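Local coordinates for serine acetyltransferase (Bacteroides vulgatus ATCC 8482, PDB 3F1X), which probably transfers an acetyl group to serine, as other serine acetyltransferases do in amino-acid biosynthesis, at residues A[211-216]-A[229-234]. Residues are numbered along the deposited sequence; the frame is centred on the assembly and turned at random.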
# COMPACT_ATOMS: atom_id res chain seq x y z
N VAL A 211 -26.51 18.50 -8.82
CA VAL A 211 -27.59 17.93 -9.62
C VAL A 211 -28.23 16.79 -8.84
O VAL A 211 -27.53 15.96 -8.26
CB VAL A 211 -27.09 17.39 -10.96
CG1 VAL A 211 -28.12 16.45 -11.57
CG2 VAL A 211 -26.83 18.54 -11.94
N VAL A 212 -29.56 16.77 -8.80
CA VAL A 212 -30.31 15.71 -8.13
C VAL A 212 -31.40 15.19 -9.07
O VAL A 212 -32.26 15.96 -9.52
CB VAL A 212 -30.96 16.20 -6.81
CG1 VAL A 212 -31.81 15.08 -6.20
CG2 VAL A 212 -29.89 16.62 -5.82
N ILE A 213 -31.36 13.90 -9.38
CA ILE A 213 -32.35 13.30 -10.27
C ILE A 213 -33.07 12.22 -9.48
O ILE A 213 -32.49 11.19 -9.16
CB ILE A 213 -31.68 12.68 -11.54
CG1 ILE A 213 -30.95 13.78 -12.32
CG2 ILE A 213 -32.73 12.03 -12.43
CD1 ILE A 213 -30.23 13.29 -13.57
N GLY A 214 -34.34 12.48 -9.19
CA GLY A 214 -35.18 11.58 -8.40
C GLY A 214 -35.49 10.19 -8.94
O GLY A 214 -35.48 9.96 -10.15
N ALA A 215 -35.80 9.29 -8.01
CA ALA A 215 -36.10 7.89 -8.30
C ALA A 215 -37.02 7.57 -9.48
O ALA A 215 -36.77 6.61 -10.21
CB ALA A 215 -36.64 7.21 -7.04
N THR A 216 -38.08 8.34 -9.68
CA THR A 216 -38.97 8.02 -10.80
C THR A 216 -38.93 9.03 -11.93
O THR A 216 -39.87 9.14 -12.71
CB THR A 216 -40.43 7.84 -10.32
OG1 THR A 216 -40.91 9.06 -9.74
CG2 THR A 216 -40.51 6.72 -9.29
N VAL A 229 -29.23 21.58 -10.61
CA VAL A 229 -30.58 21.28 -11.06
C VAL A 229 -31.18 20.10 -10.31
O VAL A 229 -30.54 19.05 -10.17
CB VAL A 229 -30.61 20.99 -12.56
CG1 VAL A 229 -31.96 20.42 -12.96
CG2 VAL A 229 -30.34 22.28 -13.32
N THR A 230 -32.40 20.28 -9.81
CA THR A 230 -33.10 19.22 -9.08
C THR A 230 -34.36 18.77 -9.81
O THR A 230 -35.16 19.59 -10.24
CB THR A 230 -33.56 19.69 -7.67
OG1 THR A 230 -32.42 19.81 -6.81
CG2 THR A 230 -34.54 18.69 -7.05
N LEU A 231 -34.51 17.45 -9.95
CA LEU A 231 -35.71 16.86 -10.55
C LEU A 231 -36.23 16.01 -9.40
O LEU A 231 -35.86 14.84 -9.27
CB LEU A 231 -35.36 15.99 -11.76
CG LEU A 231 -34.52 16.62 -12.88
CD1 LEU A 231 -34.43 15.67 -14.06
CD2 LEU A 231 -35.15 17.92 -13.32
N GLY A 232 -37.04 16.60 -8.54
CA GLY A 232 -37.53 15.86 -7.39
C GLY A 232 -39.01 15.95 -7.12
O GLY A 232 -39.82 15.99 -8.05
N ALA A 233 -39.37 15.99 -5.84
CA ALA A 233 -40.77 16.06 -5.45
C ALA A 233 -40.94 16.46 -3.99
O ALA A 233 -39.97 16.71 -3.28
CB ALA A 233 -41.43 14.72 -5.70
N LYS A 234 -42.20 16.49 -3.56
CA LYS A 234 -42.55 16.86 -2.19
C LYS A 234 -42.20 18.32 -1.92
O LYS A 234 -43.08 19.17 -1.82
CB LYS A 234 -41.81 15.97 -1.19
CG LYS A 234 -42.08 16.37 0.25
CD LYS A 234 -41.21 15.60 1.23
CE LYS A 234 -41.45 16.08 2.66
NZ LYS A 234 -40.58 15.36 3.64
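Ile213 and Leu231 face the same side of two parallel strands and meet through their branches. CG1 of Ile213 lies 4.3 Å from CD1 of Leu231, a loose apolar touch. In Leu231, CG sits beside the backbone N (chi1 -54°) and CD1 continues the extended chain, which brings that methyl alongside Ile213. The start of the same side chain leans over the backbone of 211-216, with CB of Leu231 3.8 Å from O of Val212.

On the other face, Val212 and Thr230 lie side by side and point the same way. OG1 of Thr230 is turned back beside its own N (chi1 -72°), 3.9 Å from CB of Val212. This is only packing. The hydroxyl makes its hydrogen bonds to Gln227 and Ser262 of a second subunit, so a buried polar group is satisfied across the subunit interface. Val212 also packs on that Gln227.

Three backbone hydrogen bonds fix the parallel register. Val212 N donates to Val229 O (2.8 Å), Leu231 N to Val212 O (2.7 Å) and Gly214 N to Leu231 O (2.8 Å). The last is the most bent at the hydrogen, at 151°. A CA-H...O contact from Val211 CA to Val229 O, 3.2 Å, adds to the first. Gly214 has no side chain, and its N-H meets the carbonyl of Leu231 nearly head-on.

The pairing joins two successive coils of the left-handed parallel beta-helix expected of this family, stacked in register. Ile213 and Leu231 point into the coil and pack on Ile219 and Leu225, from strands 218-219 and 224-226 of the other sheets. Strand 212-213 is flanked by 192-193, and 230-232 by 265-267, making both inner strands of one parallel sheet.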